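Local coordinates for 23S rRNA (guanine(2535)-N(1))-methyltransferase (Streptomyces viridochromogenes, PDB 1O9G), which methylates N1 of guanine-2535 in 23S ribosomal RNA, using S-adenosyl-L-methionine as methyl donor, and thereby confers resistance to the orthosomycin antibiotic avilamycin, at residues 34-39 and 67-72; 57-62 and 152-157; 72-77 and 136-141; 79-84 and 161-166; 199-204 and 243-248. The protein carries 3 engineered substitutions. All blocks are in the same frame, centred on the assembly; numbering follows the deposited sequence.

Contact 1. Residues 34-39 and 67-72; sequences RLATEI and TVLGLL
Ala36 and Thr37 of helix 33-45 meet Leu69 and Leu72 of helix 64-72 within a helical layer that lies against one face of the central beta-sheet. The two short axes pass 10.0 Å apart at a crossing angle of -68°, a steep crossing at which few side chains meet; no hydrogen bond spans it.

Leu69 reaches over with a single methyl. Its CG stands anti to its own carbonyl carbon (chi1 -66°), and at CG the branch that turns aside, CD2, meets the backbone of the facing helix. There CD2 lies 3.6 Å from Ala36 O and 4.1 Å from Ala36 CB, with Thr37 N a little farther off. The methyl thus rests on main chain as well as on the alanine CB.

In the Rossmann-like fold of class I methyltransferases, helix 64-72 is the one that follows the first strand, 53-57, and helix 33-45 precedes that strand; the present crossing joins the two. Phe40, about one turn on from Thr37, also packs on Leu69, while Val33 packs on Val68 and Leu72.

Leu72 supplies the second touch. Its CD2 comes 3.8 Å from Thr37 CB and 4.0 Å from Thr37 OG1, the two side chains running nearly perpendicular. With Thr37 OG1 anti to its backbone N (chi1 -175°), the hydroxyl sits beside this methyl and still finds polar partners: it is hydrogen-bonded to His73 NE2 and to Gln41 NE2.

Contact 2. Residues 57-62 and 152-157; sequences DPCCGS and ADVFDP
Val154 pushes its side chain against Pro58 and Cys59: CB and CG2 both meet the proline, while CG1 goes to the cysteine. At the root, CB lies 3.8 Å from Pro58 O. Of the two branches, CG2 is anti to the backbone N and comes to rest on the pyrrolidine ring of Pro58, 3.7 Å from its CB and slightly farther from its CG. The other methyl, CG1, sits between backbone N and carbonyl carbon (chi1 68°) and meets the sulfur of Cys59, with 3.9 Å from Val154 CG1 to Cys59 SG. Leu196 and Leu200 of helix 190-203 also pack on this valine.

Beside the apolar patch the two backbones are joined through water. One molecule is hydrogen-bonded to Pro58 O at 2.7 Å and to Ala152 O at 2.9 Å; a second is hydrogen-bonded to Pro58 O at 2.8 Å and accepts only a weak bond from Val154 N. The buried proline carbonyl thus has two waters to satisfy it.

Both loops are shaped by aspartates forming Asx turns. Asp57 OD1 takes the N-H of Cys59 on its anti side, at 3.0 Å, and is also bonded to Thr174 OG1. Asp153 OD1 takes the N-H of Phe155 from well above the carboxylate plane, and a type I turn runs from Asp153 to Asp156. Gly61, with positive phi, bonds through its N to Asp84 OD2. The Asp-Pro-Cys-Cys-Gly-Ser run, starting at the last residue of strand 53-57, matches the glycine-containing first motif of class I methyltransferases, the loop that cradles S-adenosylmethionine and probably does so here.

Contact 3. Residues 72-77 and 136-141; sequences LHRRSL and ERLTAE
Arg75 and Glu141 bring their CA atoms to 5.3 Å where two chain turns meet: helix 64-72 gives way to a 3-10 turn at 74-76 that leads into strand 77-84, and helix 122-140 runs out at Glu141. No direct hydrogen bond joins the two segments.

Arg74 carries the apolar part. Its chain leaves with CG anti to the backbone N, then bends at chi2 (66°), laying the methylenes alongside the end of the other helix. Arg74 CG rests 3.5 Å from Glu141 O, which also lies over one face of the guanidinium, while Arg74 CD touches Leu138 CD1 at 3.7 Å, that methyl sitting at the guanidinium edge. The polar end goes onward: Arg74 NE bonds to Gly143 O and NH2 to Ala144 O, fixing the group on the chain just after the helix.

Glu141, extended beyond CG, reaches back toward the end of helix 64-72 and works through water. One molecule is hydrogen-bonded to Glu141 OE1 at 2.7 Å and to Leu72 O. A second donates to Glu141 OE1 at 2.8 Å and to Leu72 O while accepting from Arg75 N at 3.2 Å. Arg75 bends its chain at chi3 and crosses the glutamate obliquely, the guanidinium and carboxylate planes 41° apart; its NH1 stays 4.3 Å from Glu141 OE1, which lies well out of the guanidinium plane.

Arg75 and Glu141 therefore probably attract each other at longer range, without a salt bridge. Direct contact is made mainly by arginine carbons against Leu138 and the Glu141 backbone oxygen, and the buried Arg74 charge, set among carbonyl oxygens beyond a helix C-terminus, is probably stabilised by them.

Contact 4. Residues 79-84 and 161-166; sequences QVIASD and SAVLAG
Ile81 and Ser83, alternate residues of strand 77-84, both point toward Val163 of the short helix 160-164. The isoleucine splits its two branches between two helix residues. Its CG2 is anti to the backbone N and meets Val163 CG1 at 3.6 Å; CG1 stands beside the backbone N (chi1 -56°) and, continuing extended, delivers CD1 to Leu164 CD2 at 3.9 Å. The first pair of side chains crosses at a slant, the second at nearly a right angle.

Val163 holds CG1 anti to its backbone N (chi1 174°), which puts that methyl between the two strand residues: besides Ile81 it touches Ser83 OG at 3.7 Å. Its CG2 comes close to Ser83 CB. The serine hydroxyl, set between backbone N and carbonyl carbon (chi1 61°), has its polar partner on the neighbouring strand, where the indole N-H of Trp56 is bonded to it; the valine merely covers it. Trp56 itself also packs on Val163 and Leu164.

Near the start of the strand a water donates to Leu164 O at 2.8 Å and, weakly, to Gln79 OE1, an oxygen that is also bonded to Ser167 OG.

Val80 and Ala82, the alternating residues that face the other way, pack on Leu66 of helix 64-72 across the sheet. Helices on both faces of a largely parallel sheet, with helix 160-164 in the crossover from strand 147-151 to strand 171-175, make up the Rossmann-like alpha/beta/alpha sandwich.

Contact 5. Residues 199-204 and 243-248; sequences SLASAL and ADVLEA
Ala201 presses its CB against Val245, with CG1 of the valine 3.6 Å from Ala201 CB and Val245 CB hardly farther. Leu246 flanks the same methyl: its CD2 lies 4.0 Å from Ala201 CB, and its CD1 comes to 4.1 Å from Ala201 O. With CG anti to the carbonyl carbon (chi1 -70°), the leucine presents both methyls to Ala201, one at CB and one near O, although Leu246 is largely exposed.

The axes of segments 199-203 and 243-247 pass 8.7 Å apart at a signed angle of -117°, with Ala201 at the crossing. Helix 190-203 leads through a short loop to strand 209-214, and helix 242-247 directly follows the antiparallel neighbour, strand 235-241, so the packing joins two helices attached to adjacent strands of the methyltransferase sheet. A backbone bond between Ala243 and Ala206 ties in the connecting loop as well.

Toward the end of helix 190-203, Ser202 turns its hydroxyl back onto its own helix, OG donating to Ser199 O at 2.6 Å with the donor tilted 19° from the carbonyl plane. On the inner side of that helix Leu200 packs on Trp56 and Ile210.

How the contacts relate
Contacts 1 and 3 are continuous: they share Leu72, and Gly70 CA packs on Leu77 CD1 at 3.6 Å, their centres 12 Å apart. Contact 2 holds the probable cofactor loop at the far end of the sheet, about 25 Å centre to centre from contact 3. The centre of contact 4 is 10 Å from that of contact 2, and Asp57 N bonds to Ile81 O at 2.9 Å, so strand 77-84 is tied to the strand end from which that loop departs. Contact 5 is more peripheral but reaches the same region, Ser199 OG bonding Val154 O at 2.7 Å. Leu164 CD1 on Ala203 O, 3.6 Å, completes the connection between contacts 4 and 5.

Contact 1. Residues 34-39 and 67-72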
# COMPACT_ATOMS: atom_id res chain seq x y z
N ARG A 34 0.32 9.84 6.88
CA ARG A 34 0.26 11.09 6.13
C ARG A 34 0.99 10.99 4.79
O ARG A 34 0.53 11.49 3.77
CB ARG A 34 0.83 12.23 6.96
CG ARG A 34 0.68 13.57 6.32
CD ARG A 34 1.21 14.70 7.14
NE ARG A 34 0.72 15.98 6.65
CZ ARG A 34 1.14 17.15 7.11
NH1 ARG A 34 2.06 17.22 8.06
NH2 ARG A 34 0.63 18.27 6.61
N LEU A 35 2.14 10.34 4.80
CA LEU A 35 2.91 10.17 3.58
C LEU A 35 2.19 9.21 2.65
O LEU A 35 2.20 9.38 1.43
CB LEU A 35 4.33 9.70 3.90
CG LEU A 35 5.26 9.53 2.72
CD1 LEU A 35 5.33 10.82 1.89
CD2 LEU A 35 6.65 9.14 3.18
N ALA A 36 1.58 8.17 3.21
CA ALA A 36 0.83 7.22 2.36
C ALA A 36 -0.26 7.92 1.57
O ALA A 36 -0.39 7.73 0.35
CB ALA A 36 0.24 6.11 3.20
N THR A 37 -1.03 8.74 2.25
CA THR A 37 -2.16 9.41 1.60
C THR A 37 -1.65 10.49 0.62
O THR A 37 -2.24 10.68 -0.43
CB THR A 37 -3.16 9.92 2.61
OG1 THR A 37 -4.29 10.45 1.91
CG2 THR A 37 -2.63 11.04 3.43
N GLU A 38 -0.53 11.13 0.92
CA GLU A 38 0.07 12.11 0.02
C GLU A 38 0.49 11.44 -1.30
O GLU A 38 0.18 11.93 -2.37
CB GLU A 38 1.28 12.79 0.68
CG GLU A 38 2.02 13.79 -0.21
CD GLU A 38 1.26 15.08 -0.47
OE1 GLU A 38 0.30 15.40 0.25
OE2 GLU A 38 1.64 15.81 -1.42
N ILE A 39 1.18 10.32 -1.21
CA ILE A 39 1.67 9.64 -2.40
C ILE A 39 0.46 9.15 -3.21
O ILE A 39 0.43 9.32 -4.43
CB ILE A 39 2.63 8.47 -2.05
CG1 ILE A 39 3.90 8.96 -1.37
CG2 ILE A 39 2.95 7.70 -3.31
CD1 ILE A 39 4.74 7.87 -0.72
N THR A 67 -3.60 -1.61 3.49
CA THR A 67 -4.81 -1.60 4.29
C THR A 67 -5.15 -0.18 4.75
O THR A 67 -6.33 0.22 4.72
CB THR A 67 -4.68 -2.55 5.49
OG1 THR A 67 -4.48 -3.90 5.01
CG2 THR A 67 -5.95 -2.59 6.29
N VAL A 68 -4.14 0.60 5.14
CA VAL A 68 -4.31 2.04 5.45
C VAL A 68 -4.98 2.72 4.25
O VAL A 68 -5.96 3.43 4.42
CB VAL A 68 -2.97 2.74 5.78
CG1 VAL A 68 -3.06 4.26 5.65
CG2 VAL A 68 -2.54 2.33 7.14
N LEU A 69 -4.46 2.48 3.05
CA LEU A 69 -5.01 3.13 1.89
C LEU A 69 -6.41 2.66 1.58
O LEU A 69 -7.29 3.45 1.23
CB LEU A 69 -4.11 2.96 0.70
CG LEU A 69 -2.77 3.68 0.85
CD1 LEU A 69 -1.87 3.24 -0.30
CD2 LEU A 69 -2.96 5.21 0.86
N GLY A 70 -6.64 1.36 1.73
CA GLY A 70 -7.93 0.76 1.48
C GLY A 70 -9.03 1.36 2.35
O GLY A 70 -10.12 1.66 1.87
N LEU A 71 -8.75 1.58 3.63
CA LEU A 71 -9.71 2.17 4.55
C LEU A 71 -9.81 3.68 4.35
O LEU A 71 -10.88 4.23 4.18
CB LEU A 71 -9.39 1.82 6.02
CG LEU A 71 -9.48 0.34 6.39
CD1 LEU A 71 -8.93 0.09 7.78
CD2 LEU A 71 -10.90 -0.15 6.25
N LEU A 72 -8.67 4.34 4.33
CA LEU A 72 -8.65 5.79 4.28
C LEU A 72 -9.26 6.30 2.97
O LEU A 72 -10.01 7.29 2.98
CB LEU A 72 -7.23 6.32 4.50
CG LEU A 72 -7.06 7.82 4.66
CD1 LEU A 72 -7.88 8.33 5.81
CD2 LEU A 72 -5.61 8.13 4.88

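Contact 2. Residues 57-62 and 152-157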
# COMPACT_ATOMS: atom_id res chain seq x y z
N ASP A 57 -0.50 -3.48 -4.54
CA ASP A 57 0.78 -3.46 -3.87
C ASP A 57 1.44 -4.82 -4.08
O ASP A 57 1.05 -5.81 -3.44
CB ASP A 57 0.63 -3.15 -2.40
CG ASP A 57 1.95 -2.96 -1.71
OD1 ASP A 57 3.01 -3.39 -2.26
OD2 ASP A 57 2.01 -2.37 -0.61
N PRO A 58 2.37 -4.90 -5.03
CA PRO A 58 3.06 -6.15 -5.40
C PRO A 58 4.27 -6.50 -4.53
O PRO A 58 4.95 -7.51 -4.79
CB PRO A 58 3.52 -5.89 -6.83
CG PRO A 58 3.86 -4.43 -6.83
CD PRO A 58 2.79 -3.81 -5.93
N CYS A 59 4.56 -5.68 -3.53
CA CYS A 59 5.55 -5.99 -2.50
C CYS A 59 4.94 -5.64 -1.17
O CYS A 59 5.42 -4.80 -0.43
CB CYS A 59 6.86 -5.24 -2.68
SG CYS A 59 7.54 -5.25 -4.33
N CYS A 60 3.85 -6.32 -0.85
CA CYS A 60 2.97 -5.80 0.17
C CYS A 60 3.48 -5.92 1.60
O CYS A 60 2.95 -5.24 2.48
CB CYS A 60 1.59 -6.46 0.06
SG CYS A 60 1.52 -8.22 0.44
N GLY A 61 4.47 -6.77 1.86
CA GLY A 61 4.97 -6.96 3.20
C GLY A 61 3.86 -7.34 4.13
O GLY A 61 3.10 -8.25 3.84
N SER A 62 3.78 -6.62 5.24
CA SER A 62 2.77 -6.86 6.27
C SER A 62 1.37 -6.46 5.86
O SER A 62 0.41 -6.70 6.59
CB SER A 62 3.12 -6.05 7.52
OG SER A 62 2.91 -4.65 7.32
N ALA A 152 3.44 -14.08 -5.20
CA ALA A 152 4.05 -13.89 -6.52
C ALA A 152 5.32 -13.04 -6.47
O ALA A 152 5.41 -12.05 -5.76
CB ALA A 152 3.06 -13.28 -7.47
N ASP A 153 6.32 -13.45 -7.25
CA ASP A 153 7.55 -12.69 -7.41
C ASP A 153 7.32 -11.59 -8.42
O ASP A 153 7.10 -11.87 -9.58
CB ASP A 153 8.67 -13.63 -7.88
CG ASP A 153 10.00 -12.93 -7.99
OD1 ASP A 153 10.09 -11.72 -7.70
OD2 ASP A 153 11.02 -13.53 -8.36
N VAL A 154 7.34 -10.34 -7.97
CA VAL A 154 7.08 -9.17 -8.81
C VAL A 154 8.10 -9.04 -9.93
O VAL A 154 7.81 -8.45 -10.96
CB VAL A 154 7.04 -7.87 -7.95
CG1 VAL A 154 8.44 -7.52 -7.38
CG2 VAL A 154 6.51 -6.72 -8.76
N PHE A 155 9.29 -9.61 -9.75
CA PHE A 155 10.31 -9.59 -10.79
C PHE A 155 10.11 -10.61 -11.92
O PHE A 155 10.86 -10.61 -12.90
CB PHE A 155 11.68 -9.79 -10.16
CG PHE A 155 12.13 -8.64 -9.33
CD1 PHE A 155 12.88 -7.61 -9.90
CD2 PHE A 155 11.79 -8.56 -7.99
CE1 PHE A 155 13.29 -6.53 -9.13
CE2 PHE A 155 12.20 -7.49 -7.22
CZ PHE A 155 12.95 -6.47 -7.80
N ASP A 156 9.11 -11.48 -11.77
CA ASP A 156 8.80 -12.48 -12.77
C ASP A 156 7.52 -12.06 -13.48
O ASP A 156 6.43 -12.26 -12.93
CB ASP A 156 8.57 -13.85 -12.11
CG ASP A 156 8.23 -14.94 -13.12
OD1 ASP A 156 8.21 -14.68 -14.35
OD2 ASP A 156 7.98 -16.12 -12.77
N PRO A 157 7.63 -11.50 -14.68
CA PRO A 157 6.44 -10.99 -15.40
C PRO A 157 5.37 -12.05 -15.70
O PRO A 157 4.20 -11.71 -15.83
CB PRO A 157 7.02 -10.44 -16.71
CG PRO A 157 8.36 -11.02 -16.84
CD PRO A 157 8.86 -11.30 -15.47
O HOH W 1 4.09 -9.55 -6.25
O HOH W 2 7.14 -9.33 -4.70

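Contact 3. Residues 72-77 and 136-141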
# COMPACT_ATOMS: atom_id res chain seq x y z
N LEU A 72 -8.67 4.34 4.33
CA LEU A 72 -8.65 5.79 4.28
C LEU A 72 -9.26 6.30 2.97
O LEU A 72 -10.01 7.29 2.98
CB LEU A 72 -7.23 6.32 4.50
CG LEU A 72 -7.06 7.82 4.66
CD1 LEU A 72 -7.88 8.33 5.81
CD2 LEU A 72 -5.61 8.13 4.88
N HIS A 73 -9.01 5.60 1.87
CA HIS A 73 -9.42 6.01 0.54
C HIS A 73 -10.49 5.10 -0.08
O HIS A 73 -10.61 5.00 -1.30
CB HIS A 73 -8.20 6.15 -0.37
CG HIS A 73 -7.35 7.32 -0.01
ND1 HIS A 73 -7.70 8.61 -0.33
CD2 HIS A 73 -6.20 7.40 0.70
CE1 HIS A 73 -6.79 9.43 0.15
NE2 HIS A 73 -5.86 8.72 0.77
N ARG A 74 -11.27 4.46 0.78
CA ARG A 74 -12.32 3.55 0.35
C ARG A 74 -13.20 4.15 -0.73
O ARG A 74 -13.53 3.45 -1.69
CB ARG A 74 -13.15 3.14 1.53
CG ARG A 74 -14.38 2.30 1.24
CD ARG A 74 -13.97 0.95 0.72
NE ARG A 74 -15.06 0.14 0.19
CZ ARG A 74 -15.48 0.15 -1.08
NH1 ARG A 74 -14.99 1.00 -1.97
NH2 ARG A 74 -16.34 -0.75 -1.43
N ARG A 75 -13.59 5.40 -0.59
CA ARG A 75 -14.50 6.01 -1.56
C ARG A 75 -13.91 6.08 -2.98
O ARG A 75 -14.65 6.18 -3.97
CB ARG A 75 -14.91 7.41 -1.10
CG ARG A 75 -13.75 8.40 -1.09
CD ARG A 75 -14.14 9.83 -1.12
NE ARG A 75 -15.26 10.09 -0.22
CZ ARG A 75 -15.17 10.10 1.11
NH1 ARG A 75 -14.01 9.87 1.74
NH2 ARG A 75 -16.26 10.34 1.83
N SER A 76 -12.58 6.12 -3.08
CA SER A 76 -11.89 6.22 -4.37
C SER A 76 -11.51 4.87 -4.96
O SER A 76 -10.90 4.84 -6.04
CB SER A 76 -10.63 7.06 -4.22
OG SER A 76 -10.91 8.35 -3.72
N LEU A 77 -11.84 3.78 -4.30
CA LEU A 77 -11.32 2.47 -4.66
C LEU A 77 -12.40 1.48 -5.08
O LEU A 77 -13.46 1.41 -4.44
CB LEU A 77 -10.53 1.88 -3.51
CG LEU A 77 -9.22 2.56 -3.14
CD1 LEU A 77 -8.74 2.08 -1.77
CD2 LEU A 77 -8.20 2.33 -4.20
N GLU A 136 -17.61 1.96 10.96
CA GLU A 136 -18.65 2.91 10.62
C GLU A 136 -18.29 3.72 9.36
O GLU A 136 -19.15 3.90 8.49
CB GLU A 136 -19.00 3.82 11.81
CG GLU A 136 -19.57 3.05 12.99
CD GLU A 136 -19.68 3.86 14.27
OE1 GLU A 136 -19.05 4.93 14.38
OE2 GLU A 136 -20.42 3.39 15.17
N ARG A 137 -17.05 4.17 9.25
CA ARG A 137 -16.59 4.86 8.05
C ARG A 137 -16.59 3.93 6.83
O ARG A 137 -17.09 4.32 5.77
CB ARG A 137 -15.21 5.52 8.26
CG ARG A 137 -15.26 6.75 9.14
CD ARG A 137 -14.00 7.62 9.18
NE ARG A 137 -12.86 7.02 9.89
CZ ARG A 137 -12.65 7.09 11.21
NH1 ARG A 137 -13.51 7.70 12.02
NH2 ARG A 137 -11.55 6.54 11.73
N LEU A 138 -16.13 2.70 6.99
CA LEU A 138 -16.08 1.76 5.89
C LEU A 138 -17.48 1.49 5.34
O LEU A 138 -17.70 1.50 4.13
CB LEU A 138 -15.39 0.45 6.31
CG LEU A 138 -15.33 -0.71 5.30
CD1 LEU A 138 -14.46 -0.30 4.13
CD2 LEU A 138 -14.78 -1.94 5.94
N THR A 139 -18.43 1.26 6.23
CA THR A 139 -19.81 0.99 5.88
C THR A 139 -20.40 2.16 5.09
O THR A 139 -21.06 1.94 4.07
CB THR A 139 -20.60 0.73 7.18
OG1 THR A 139 -20.10 -0.47 7.79
CG2 THR A 139 -22.07 0.48 6.92
N ALA A 140 -20.18 3.38 5.55
CA ALA A 140 -20.74 4.57 4.91
C ALA A 140 -20.04 4.94 3.59
O ALA A 140 -20.66 5.54 2.73
CB ALA A 140 -20.74 5.75 5.87
N GLU A 141 -18.79 4.54 3.43
CA GLU A 141 -17.97 4.97 2.29
C GLU A 141 -17.90 3.94 1.16
O GLU A 141 -17.15 4.14 0.19
CB GLU A 141 -16.56 5.37 2.80
CG GLU A 141 -16.61 6.61 3.67
CD GLU A 141 -15.34 6.93 4.46
OE1 GLU A 141 -14.29 6.31 4.21
OE2 GLU A 141 -15.45 7.80 5.36
O HOH W 3 -11.94 7.01 5.45
O HOH W 4 -12.83 7.12 1.95

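Contact 4. Residues 79-84 and 161-166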
# COMPACT_ATOMS: atom_id res chain seq x y z
N GLN A 79 -11.22 -1.87 -5.74
CA GLN A 79 -10.67 -3.11 -5.20
C GLN A 79 -9.19 -2.90 -4.95
O GLN A 79 -8.57 -2.02 -5.57
CB GLN A 79 -10.83 -4.28 -6.16
CG GLN A 79 -10.03 -4.13 -7.38
CD GLN A 79 -10.19 -5.25 -8.38
OE1 GLN A 79 -9.77 -6.39 -8.11
NE2 GLN A 79 -10.76 -4.94 -9.55
N VAL A 80 -8.62 -3.72 -4.08
CA VAL A 80 -7.20 -3.75 -3.87
C VAL A 80 -6.68 -5.17 -4.08
O VAL A 80 -7.37 -6.16 -3.88
CB VAL A 80 -6.80 -3.21 -2.46
CG1 VAL A 80 -7.23 -1.78 -2.30
CG2 VAL A 80 -7.38 -4.02 -1.35
N ILE A 81 -5.40 -5.20 -4.50
CA ILE A 81 -4.69 -6.44 -4.76
C ILE A 81 -3.37 -6.39 -4.03
O ILE A 81 -2.64 -5.42 -4.16
CB ILE A 81 -4.45 -6.63 -6.27
CG1 ILE A 81 -5.81 -6.58 -7.01
CG2 ILE A 81 -3.72 -7.93 -6.51
CD1 ILE A 81 -5.73 -6.55 -8.52
N ALA A 82 -3.06 -7.46 -3.30
CA ALA A 82 -1.79 -7.59 -2.59
C ALA A 82 -1.05 -8.81 -3.10
O ALA A 82 -1.62 -9.88 -3.30
CB ALA A 82 -2.00 -7.73 -1.15
N SER A 83 0.25 -8.65 -3.26
CA SER A 83 1.09 -9.81 -3.49
C SER A 83 2.50 -9.55 -2.99
O SER A 83 2.92 -8.39 -2.80
CB SER A 83 1.06 -10.22 -4.97
OG SER A 83 1.53 -9.21 -5.84
N ASP A 84 3.22 -10.63 -2.73
CA ASP A 84 4.61 -10.59 -2.29
C ASP A 84 5.21 -11.99 -2.45
O ASP A 84 4.50 -12.95 -2.67
CB ASP A 84 4.73 -10.13 -0.84
CG ASP A 84 6.03 -9.37 -0.55
OD1 ASP A 84 7.05 -9.69 -1.18
OD2 ASP A 84 6.11 -8.48 0.30
N SER A 161 -0.09 -12.33 -14.19
CA SER A 161 -1.47 -12.47 -14.65
C SER A 161 -2.35 -13.20 -13.64
O SER A 161 -3.52 -12.83 -13.45
CB SER A 161 -1.52 -13.13 -16.02
OG SER A 161 -1.38 -14.53 -15.92
N ALA A 162 -1.80 -14.20 -12.94
CA ALA A 162 -2.55 -14.89 -11.92
C ALA A 162 -2.87 -14.03 -10.69
O ALA A 162 -3.89 -14.22 -10.04
CB ALA A 162 -1.82 -16.18 -11.49
N VAL A 163 -1.97 -13.14 -10.32
CA VAL A 163 -2.24 -12.18 -9.26
C VAL A 163 -3.40 -11.28 -9.68
O VAL A 163 -4.25 -10.95 -8.87
CB VAL A 163 -0.98 -11.30 -8.97
CG1 VAL A 163 -1.28 -10.20 -7.95
CG2 VAL A 163 0.14 -12.16 -8.44
N LEU A 164 -3.41 -10.83 -10.93
CA LEU A 164 -4.40 -9.83 -11.35
C LEU A 164 -5.79 -10.42 -11.59
O LEU A 164 -6.80 -9.72 -11.42
CB LEU A 164 -3.88 -9.06 -12.56
CG LEU A 164 -2.62 -8.24 -12.26
CD1 LEU A 164 -2.28 -7.48 -13.48
CD2 LEU A 164 -2.81 -7.29 -11.07
N ALA A 165 -5.84 -11.69 -11.97
CA ALA A 165 -7.08 -12.42 -12.22
C ALA A 165 -8.08 -11.59 -13.05
O ALA A 165 -9.25 -11.48 -12.71
CB ALA A 165 -7.70 -12.89 -10.92
N GLY A 166 -7.60 -10.96 -14.11
CA GLY A 166 -8.46 -10.20 -14.99
C GLY A 166 -8.62 -8.73 -14.66
O GLY A 166 -9.19 -8.01 -15.45
O HOH W 5 -8.74 -9.24 -9.46

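Contact 5. Residues 199-204 and 243-248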
# COMPACT_ATOMS: atom_id res chain seq x y z
N SER A 199 8.87 -5.27 -15.28
CA SER A 199 8.00 -6.40 -15.02
C SER A 199 6.56 -5.94 -14.82
O SER A 199 5.63 -6.45 -15.43
CB SER A 199 8.49 -7.17 -13.79
OG SER A 199 7.76 -8.34 -13.61
N LEU A 200 6.37 -4.95 -13.95
CA LEU A 200 5.05 -4.42 -13.68
C LEU A 200 4.40 -3.87 -14.94
O LEU A 200 3.24 -4.12 -15.18
CB LEU A 200 5.12 -3.33 -12.60
CG LEU A 200 5.43 -3.83 -11.19
CD1 LEU A 200 5.67 -2.66 -10.24
CD2 LEU A 200 4.33 -4.73 -10.70
N ALA A 201 5.14 -3.08 -15.72
CA ALA A 201 4.55 -2.40 -16.86
C ALA A 201 4.07 -3.41 -17.90
O ALA A 201 3.13 -3.14 -18.64
CB ALA A 201 5.54 -1.41 -17.47
N SER A 202 4.70 -4.59 -17.95
CA SER A 202 4.26 -5.64 -18.88
C SER A 202 2.85 -6.14 -18.57
O SER A 202 2.18 -6.65 -19.46
CB SER A 202 5.25 -6.81 -18.90
OG SER A 202 5.19 -7.63 -17.74
N ALA A 203 2.43 -6.00 -17.33
CA ALA A 203 1.14 -6.52 -16.87
C ALA A 203 0.03 -5.47 -16.71
O ALA A 203 -1.12 -5.83 -16.52
CB ALA A 203 1.34 -7.25 -15.56
N LEU A 204 0.37 -4.19 -16.79
CA LEU A 204 -0.55 -3.09 -16.48
C LEU A 204 -1.15 -2.44 -17.70
O LEU A 204 -0.56 -2.47 -18.78
CB LEU A 204 0.18 -2.01 -15.70
CG LEU A 204 0.63 -2.41 -14.31
CD1 LEU A 204 1.62 -1.38 -13.76
CD2 LEU A 204 -0.58 -2.56 -13.41
N ALA A 243 3.05 3.05 -19.65
CA ALA A 243 3.38 3.22 -21.08
C ALA A 243 4.79 3.75 -21.26
O ALA A 243 5.48 3.36 -22.21
CB ALA A 243 2.40 4.15 -21.74
N ASP A 244 5.22 4.65 -20.39
CA ASP A 244 6.56 5.22 -20.48
C ASP A 244 7.63 4.20 -20.16
O ASP A 244 8.70 4.20 -20.77
CB ASP A 244 6.73 6.43 -19.55
CG ASP A 244 5.87 7.62 -19.95
OD1 ASP A 244 5.46 7.74 -21.13
OD2 ASP A 244 5.60 8.54 -19.16
N VAL A 245 7.37 3.31 -19.20
CA VAL A 245 8.32 2.27 -18.89
C VAL A 245 8.54 1.39 -20.13
O VAL A 245 9.67 1.07 -20.48
CB VAL A 245 7.87 1.41 -17.73
CG1 VAL A 245 8.79 0.24 -17.53
CG2 VAL A 245 7.78 2.23 -16.44
N LEU A 246 7.47 1.02 -20.81
CA LEU A 246 7.58 0.17 -22.01
C LEU A 246 8.35 0.85 -23.12
O LEU A 246 9.10 0.21 -23.84
CB LEU A 246 6.21 -0.25 -22.53
CG LEU A 246 5.48 -1.24 -21.63
CD1 LEU A 246 4.20 -1.71 -22.31
CD2 LEU A 246 6.37 -2.43 -21.29
N GLU A 247 8.19 2.17 -23.24
CA GLU A 247 8.84 2.90 -24.31
C GLU A 247 10.35 2.98 -24.11
O GLU A 247 11.07 3.18 -25.05
CB GLU A 247 8.24 4.30 -24.46
CG GLU A 247 6.90 4.33 -25.19
CD GLU A 247 6.94 3.79 -26.62
OE1 GLU A 247 7.99 3.89 -27.30
OE2 GLU A 247 5.90 3.25 -27.07
N ALA A 248 10.82 2.81 -22.87
CA ALA A 248 12.26 2.87 -22.58
C ALA A 248 13.06 1.66 -23.10
O ALA A 248 14.28 1.73 -23.24
CB ALA A 248 12.48 3.05 -21.10